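Local coordinates for legionella ubiquitin-specific protease A domain-containing protein (Legionella pneumophila subsp. pneumophila, PDB 5DGG) that probably acts as a cysteine protease on ubiquitin conjugates, this chain being the central, LupA-family domain of a larger Legionella protein, at residues 23-28 / 55-60; 82-87 / 116-121; 86-91 / 130-135. All coordinates share one frame; numbering follows the deposited sequence.

Contact 1 (23-28 / 55-60); sequences VVMAVL and IMIPVG
V23 and V24 run alongside I55 and M56 as parallel neighbours in a beta-alpha-beta crossover whose connection is helix 33-47, and the pair illustrates how such strands absorb an interruption. Four backbone hydrogen bonds join 23-28 to 55-60. M56 N gives to V23 O (2.8 Å) and M25 N to M56 O; further on, L28 N gives to P58 O and G60 N to L28 O. After the M25 N bond the chain loops out through A26 and V27, and the register has moved by one when pairing resumes at L28. Across from this loop, P58 has no N-H to offer.

The apolar contacts lie on both faces of the sheet. On the face bearing V24 and M56, V24 CG2 meets M56 SD at 4.0 Å. On the face of V23, I55 and L28, which helix 33-47 covers, M25 is bent at chi2 and chi3; its CG rests on I55 CG2 (3.7 Å) and lies alongside I57 CG1 (3.8 Å). I57 CG2, the other branch, meets CG and CD1 of L28 (3.8 Å to CD1). P58 CD, the ring carbon on its N, sits 3.2 Å from M25 O.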
# COMPACT_ATOMS: atom_id res chain seq x y z
N VAL A 23 1.70 9.19 6.17
CA VAL A 23 0.28 9.18 5.83
C VAL A 23 -0.10 7.90 5.13
O VAL A 23 0.58 7.47 4.21
CB VAL A 23 -0.07 10.36 4.94
CG1 VAL A 23 -1.50 10.27 4.38
CG2 VAL A 23 0.14 11.65 5.72
N VAL A 24 -1.24 7.32 5.52
CA VAL A 24 -1.79 6.19 4.84
C VAL A 24 -3.13 6.65 4.29
O VAL A 24 -4.05 7.00 5.04
CB VAL A 24 -1.95 4.95 5.77
CG1 VAL A 24 -2.51 3.74 4.96
CG2 VAL A 24 -0.64 4.62 6.44
N MET A 25 -3.21 6.72 2.98
CA MET A 25 -4.44 7.17 2.33
C MET A 25 -5.47 6.05 2.25
O MET A 25 -5.13 4.88 2.36
CB MET A 25 -4.18 7.61 0.91
CG MET A 25 -2.92 8.39 0.76
SD MET A 25 -3.04 9.72 -0.39
CE MET A 25 -3.76 10.75 0.89
N ALA A 26 -6.72 6.46 2.03
CA ALA A 26 -7.80 5.53 1.80
C ALA A 26 -7.61 4.79 0.50
O ALA A 26 -6.89 5.22 -0.42
CB ALA A 26 -9.14 6.24 1.77
N VAL A 27 -8.34 3.70 0.41
CA VAL A 27 -8.30 2.89 -0.80
C VAL A 27 -8.63 3.66 -2.08
O VAL A 27 -9.53 4.51 -2.13
CB VAL A 27 -9.21 1.65 -0.71
CG1 VAL A 27 -8.74 0.73 0.41
CG2 VAL A 27 -10.66 2.06 -0.54
N LEU A 28 -7.85 3.38 -3.11
CA LEU A 28 -8.07 3.97 -4.42
C LEU A 28 -8.56 2.88 -5.36
O LEU A 28 -8.06 1.77 -5.33
CB LEU A 28 -6.79 4.52 -5.02
CG LEU A 28 -6.41 5.93 -4.86
CD1 LEU A 28 -5.21 6.17 -5.77
CD2 LEU A 28 -7.61 6.83 -5.20
N ILE A 55 3.97 8.58 2.14
CA ILE A 55 2.55 8.45 1.77
C ILE A 55 2.35 7.04 1.21
O ILE A 55 3.03 6.69 0.28
CB ILE A 55 2.13 9.49 0.73
CG1 ILE A 55 2.41 10.91 1.24
CG2 ILE A 55 0.65 9.33 0.49
CD1 ILE A 55 2.22 12.06 0.27
N MET A 56 1.45 6.26 1.81
CA MET A 56 1.08 4.94 1.33
C MET A 56 -0.32 4.95 0.70
O MET A 56 -1.26 5.56 1.23
CB MET A 56 1.03 3.92 2.45
CG MET A 56 2.14 3.94 3.46
SD MET A 56 1.95 2.38 4.36
CE MET A 56 3.33 2.58 5.40
N ILE A 57 -0.50 4.20 -0.35
CA ILE A 57 -1.85 4.07 -0.94
C ILE A 57 -2.15 2.64 -1.28
O ILE A 57 -1.41 2.04 -2.04
CB ILE A 57 -2.02 4.92 -2.26
CG1 ILE A 57 -1.42 6.31 -2.11
CG2 ILE A 57 -3.52 5.00 -2.61
CD1 ILE A 57 -1.57 7.22 -3.33
N PRO A 58 -3.23 2.06 -0.73
CA PRO A 58 -3.62 0.78 -1.25
C PRO A 58 -4.45 0.92 -2.51
O PRO A 58 -5.43 1.65 -2.52
CB PRO A 58 -4.42 0.17 -0.10
CG PRO A 58 -4.95 1.37 0.68
CD PRO A 58 -4.18 2.58 0.27
N VAL A 59 -4.07 0.25 -3.58
CA VAL A 59 -4.72 0.47 -4.88
C VAL A 59 -5.36 -0.82 -5.36
O VAL A 59 -4.70 -1.84 -5.55
CB VAL A 59 -3.75 0.98 -5.93
CG1 VAL A 59 -4.45 1.20 -7.27
CG2 VAL A 59 -3.10 2.26 -5.47
N GLY A 60 -6.67 -0.76 -5.55
CA GLY A 60 -7.40 -1.88 -6.08
C GLY A 60 -8.31 -1.47 -7.21
O GLY A 60 -7.99 -0.58 -7.94

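Contact 2 (82-87 / 116-121); sequences DLELFD and NIRHTG
E84 and T120 meet across two parallel strands, 82-86 and 116-120, that form the last pair of the mixed sheet and the ends of a second beta-alpha-beta unit, with helix 98-108 between them. Unlike the interrupted pair across the sheet, these stay in register from D82 with N116 to F86 with T120, and backbone bonds run the whole length, ending with D87 N on T120 O (3.0 Å).

The side chain of E84 shows what the face it shares with T120 holds. Its CB lies 4.1 Å from R118 NH2. CG, anti to the backbone N (chi1 172°), comes to 3.5 Å from T120 OG1. The extended chain then takes the carboxylate across T120 at about a right angle, CD lying 3.5 Å from T120 OG1 with T120 CG2 also close. At the carboxylate the oxygens part company: OE1 forms a long salt bridge of 3.4 Å to R118 NH2 and a second one to K143, while OE2 accepts a hydrogen bond from T120 OG1 on its anti lone pair (2.7 Å) and bonds the Y139 hydroxyl. T120 CG2 lies over one face of the R118 guanidinium, near its rim. Farther along, N116 ND2 donates to D82 OD1, the D82 carboxylate and N116 amide planes being 81° apart.

The face of L83, L85, I117 and H119 is mostly apolar, L85 CD1 bridging I117 CG2 (4.0 Å) and the edge of the H119 ring, whose NE2 bonds D98. With two basic groups and two hydroxyls around it, the buried E84 carboxylate is probably held ionised and fixed in rotation.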
# COMPACT_ATOMS: atom_id res chain seq x y z
N ASP A 82 10.78 9.04 -4.23
CA ASP A 82 10.87 7.61 -4.47
C ASP A 82 9.50 7.05 -4.46
O ASP A 82 8.73 7.27 -3.52
CB ASP A 82 11.73 6.90 -3.39
CG ASP A 82 13.18 6.79 -3.76
OD1 ASP A 82 13.66 7.60 -4.59
OD2 ASP A 82 13.85 5.86 -3.19
N LEU A 83 9.15 6.29 -5.49
CA LEU A 83 7.86 5.71 -5.59
C LEU A 83 7.98 4.17 -5.75
O LEU A 83 8.42 3.66 -6.80
CB LEU A 83 7.20 6.31 -6.82
CG LEU A 83 5.81 5.87 -7.10
CD1 LEU A 83 4.89 6.38 -5.99
CD2 LEU A 83 5.40 6.31 -8.51
N GLU A 84 7.66 3.44 -4.71
CA GLU A 84 7.71 1.97 -4.76
C GLU A 84 6.33 1.44 -5.10
O GLU A 84 5.34 1.79 -4.45
CB GLU A 84 8.15 1.39 -3.42
CG GLU A 84 8.03 -0.12 -3.37
CD GLU A 84 8.47 -0.77 -2.06
OE1 GLU A 84 8.95 -0.05 -1.15
OE2 GLU A 84 8.26 -2.01 -1.92
N LEU A 85 6.26 0.61 -6.13
CA LEU A 85 5.04 -0.02 -6.58
C LEU A 85 5.10 -1.50 -6.34
O LEU A 85 5.90 -2.20 -6.95
CB LEU A 85 4.84 0.28 -8.07
CG LEU A 85 4.83 1.76 -8.48
CD1 LEU A 85 4.64 1.97 -10.00
CD2 LEU A 85 3.80 2.54 -7.71
N PHE A 86 4.30 -1.99 -5.37
CA PHE A 86 4.35 -3.37 -4.85
C PHE A 86 3.20 -4.19 -5.42
O PHE A 86 2.05 -3.81 -5.32
CB PHE A 86 4.27 -3.36 -3.31
CG PHE A 86 4.06 -4.70 -2.69
CD1 PHE A 86 5.11 -5.57 -2.51
CD2 PHE A 86 2.78 -5.09 -2.29
CE1 PHE A 86 4.91 -6.81 -1.91
CE2 PHE A 86 2.58 -6.30 -1.68
CZ PHE A 86 3.66 -7.16 -1.48
N ASP A 87 3.53 -5.31 -6.03
CA ASP A 87 2.52 -6.24 -6.48
C ASP A 87 2.73 -7.60 -5.77
O ASP A 87 3.82 -8.19 -5.84
CB ASP A 87 2.68 -6.38 -7.98
CG ASP A 87 1.60 -7.22 -8.62
OD1 ASP A 87 1.17 -8.22 -8.01
OD2 ASP A 87 1.22 -6.91 -9.76
N ASN A 116 11.16 8.67 -8.96
CA ASN A 116 12.00 7.47 -9.13
C ASN A 116 11.19 6.23 -8.91
O ASN A 116 10.91 5.89 -7.77
CB ASN A 116 13.13 7.50 -8.12
CG ASN A 116 13.92 8.79 -8.18
OD1 ASN A 116 14.24 9.27 -9.25
ND2 ASN A 116 14.33 9.31 -7.00
N ILE A 117 10.75 5.56 -9.96
CA ILE A 117 9.91 4.39 -9.83
C ILE A 117 10.73 3.14 -9.57
O ILE A 117 11.79 2.93 -10.20
CB ILE A 117 9.10 4.15 -11.13
CG1 ILE A 117 8.13 5.29 -11.30
CG2 ILE A 117 8.36 2.83 -11.10
CD1 ILE A 117 7.21 5.09 -12.49
N ARG A 118 10.23 2.28 -8.69
CA ARG A 118 10.76 0.91 -8.63
C ARG A 118 9.66 -0.08 -8.35
O ARG A 118 8.71 0.25 -7.61
CB ARG A 118 11.86 0.83 -7.61
CG ARG A 118 11.43 0.65 -6.21
CD ARG A 118 12.63 0.79 -5.30
NE ARG A 118 12.91 -0.45 -4.66
CZ ARG A 118 12.59 -0.74 -3.41
NH1 ARG A 118 12.93 -1.92 -2.96
NH2 ARG A 118 12.01 0.15 -2.61
N HIS A 119 9.73 -1.23 -9.01
CA HIS A 119 8.71 -2.27 -8.84
C HIS A 119 9.17 -3.25 -7.80
O HIS A 119 10.34 -3.62 -7.81
CB HIS A 119 8.51 -3.02 -10.15
CG HIS A 119 7.91 -2.19 -11.22
ND1 HIS A 119 8.02 -2.52 -12.56
CD2 HIS A 119 7.25 -1.00 -11.18
CE1 HIS A 119 7.40 -1.60 -13.29
NE2 HIS A 119 6.95 -0.66 -12.48
N THR A 120 8.29 -3.70 -6.91
CA THR A 120 8.66 -4.71 -5.91
C THR A 120 7.59 -5.79 -5.80
O THR A 120 6.46 -5.62 -6.23
CB THR A 120 8.86 -4.11 -4.50
OG1 THR A 120 7.65 -3.47 -4.14
CG2 THR A 120 10.00 -3.10 -4.47
N GLY A 121 7.99 -6.90 -5.22
CA GLY A 121 7.05 -7.96 -4.80
C GLY A 121 7.54 -8.58 -3.48
O GLY A 121 8.56 -8.19 -2.96

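Contact 3 (86-91 / 130-135); sequences FDPYGP and YSCGDF
P88 and C132, their CA atoms 5.5 Å apart, mark where the type I turn D87-G90 comes up against the first turn of helix 132-146, with no hydrogen bond passing between the two. Contact is by side chains. The P88 ring wedges against the helix: its CG touches C132 O at 3.5 Å, and its CB packs on F135 CB at 3.6 Å, one helical turn further on. Beside P88, F86 CE2 approaches F135 O at 3.9 Å, obliquely to the F86 ring. C132 holds SG anti to its carbonyl carbon (chi1 -72°), toward the turn, where Y89 CE1 lies 3.7 Å away; this sulfur-aromatic contact is oblique to the ring. An Asx turn shapes the loop, with D87 OD1 receiving Y89 N at 2.8 Å, from 29° out of the carboxylate plane. The same oxygen bonds H63 NE2, and the C132 side chain touches H63, consistent with a catalytic triad in the chain order His-Asp-Cys, as in the Ulp1/SENP cysteine proteases. R65 of strand 65-70 pairs with D87 OD2. Thus the loop leaving strand 81-86 lies against the start of helix 132-146, whose later residue Y139 stacks on F86, while D134 ties that helix to R173 of helix 171-183.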
# COMPACT_ATOMS: atom_id res chain seq x y z
N PHE A 86 4.30 -1.99 -5.37
CA PHE A 86 4.35 -3.37 -4.85
C PHE A 86 3.20 -4.19 -5.42
O PHE A 86 2.05 -3.81 -5.32
CB PHE A 86 4.27 -3.36 -3.31
CG PHE A 86 4.06 -4.70 -2.69
CD1 PHE A 86 5.11 -5.57 -2.51
CD2 PHE A 86 2.78 -5.09 -2.29
CE1 PHE A 86 4.91 -6.81 -1.91
CE2 PHE A 86 2.58 -6.30 -1.68
CZ PHE A 86 3.66 -7.16 -1.48
N ASP A 87 3.53 -5.31 -6.03
CA ASP A 87 2.52 -6.24 -6.48
C ASP A 87 2.73 -7.60 -5.77
O ASP A 87 3.82 -8.19 -5.84
CB ASP A 87 2.68 -6.38 -7.98
CG ASP A 87 1.60 -7.22 -8.62
OD1 ASP A 87 1.17 -8.22 -8.01
OD2 ASP A 87 1.22 -6.91 -9.76
N PRO A 88 1.70 -8.09 -5.05
CA PRO A 88 1.79 -9.38 -4.36
C PRO A 88 2.32 -10.53 -5.24
O PRO A 88 2.91 -11.48 -4.71
CB PRO A 88 0.35 -9.64 -3.95
CG PRO A 88 -0.20 -8.27 -3.73
CD PRO A 88 0.42 -7.44 -4.79
N TYR A 89 2.14 -10.46 -6.55
CA TYR A 89 2.55 -11.60 -7.43
C TYR A 89 4.03 -11.54 -7.73
O TYR A 89 4.63 -12.54 -8.08
CB TYR A 89 1.81 -11.63 -8.77
CG TYR A 89 0.43 -12.26 -8.77
CD1 TYR A 89 -0.32 -12.37 -7.61
CD2 TYR A 89 -0.13 -12.69 -9.96
CE1 TYR A 89 -1.62 -12.86 -7.65
CE2 TYR A 89 -1.42 -13.23 -10.00
CZ TYR A 89 -2.15 -13.33 -8.84
OH TYR A 89 -3.43 -13.85 -8.88
N GLY A 90 4.61 -10.36 -7.61
CA GLY A 90 6.01 -10.16 -7.94
C GLY A 90 6.16 -8.84 -8.65
O GLY A 90 5.17 -8.26 -9.10
N PRO A 91 7.40 -8.35 -8.77
CA PRO A 91 7.56 -6.97 -9.29
C PRO A 91 7.07 -6.70 -10.72
O PRO A 91 6.59 -5.60 -11.00
CB PRO A 91 9.06 -6.72 -9.18
CG PRO A 91 9.68 -8.08 -9.12
CD PRO A 91 8.68 -9.01 -8.49
N TYR A 130 -7.00 -14.30 -4.65
CA TYR A 130 -7.72 -14.03 -3.42
C TYR A 130 -6.89 -13.37 -2.31
O TYR A 130 -7.46 -12.73 -1.46
CB TYR A 130 -8.41 -15.27 -2.85
CG TYR A 130 -7.51 -16.23 -2.12
CD1 TYR A 130 -7.46 -16.25 -0.72
CD2 TYR A 130 -6.71 -17.15 -2.81
CE1 TYR A 130 -6.62 -17.11 -0.03
CE2 TYR A 130 -5.87 -18.01 -2.12
CZ TYR A 130 -5.84 -17.99 -0.74
OH TYR A 130 -5.05 -18.87 -0.06
N SER A 131 -5.56 -13.55 -2.31
CA SER A 131 -4.75 -13.11 -1.18
C SER A 131 -3.99 -11.78 -1.45
O SER A 131 -3.20 -11.39 -0.63
CB SER A 131 -3.77 -14.20 -0.76
OG SER A 131 -2.91 -14.56 -1.83
N CYS A 132 -4.30 -11.07 -2.54
CA CYS A 132 -3.53 -9.87 -2.87
C CYS A 132 -3.74 -8.81 -1.80
O CYS A 132 -2.82 -8.12 -1.48
CB CYS A 132 -3.92 -9.33 -4.25
SG CYS A 132 -3.36 -10.32 -5.65
N GLY A 133 -4.95 -8.71 -1.27
CA GLY A 133 -5.28 -7.80 -0.17
C GLY A 133 -4.45 -8.06 1.07
O GLY A 133 -3.94 -7.13 1.71
N ASP A 134 -4.36 -9.35 1.42
CA ASP A 134 -3.62 -9.78 2.57
C ASP A 134 -2.15 -9.41 2.46
O ASP A 134 -1.54 -8.86 3.41
CB ASP A 134 -3.75 -11.32 2.73
CG ASP A 134 -5.21 -11.79 2.72
OD1 ASP A 134 -5.90 -11.76 1.65
OD2 ASP A 134 -5.66 -12.22 3.81
N PHE A 135 -1.56 -9.76 1.34
CA PHE A 135 -0.18 -9.36 1.06
C PHE A 135 -0.00 -7.85 1.12
O PHE A 135 0.97 -7.37 1.72
CB PHE A 135 0.30 -9.87 -0.31
CG PHE A 135 0.78 -11.32 -0.31
CD1 PHE A 135 2.10 -11.62 -0.10
CD2 PHE A 135 -0.10 -12.38 -0.57
CE1 PHE A 135 2.54 -12.93 -0.08
CE2 PHE A 135 0.33 -13.69 -0.56
CZ PHE A 135 1.65 -13.97 -0.32

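In the fold
One five-stranded sheet carries contacts 1 and 2 toward its two borders, their centres 14 Å apart and their nearest atoms about 7 Å apart, with strand 65-70 between the two strand pairs. Contact 3 grows out of contact 2: both use F86 and D87, and P91 O lies 3.3 Å from H119 CB; their centres are 13 Å apart. Helix 132-146 follows strand 115-120 in the chain, so the sheet's last strand leads to C132. Contact 1 stays about 7 Å from contact 3 at the nearest atoms. H63 follows strand 54-60, D87 follows strand 81-86 and C132 opens helix 132-146, so the probable catalytic site lies where two strand ends meet a helix start.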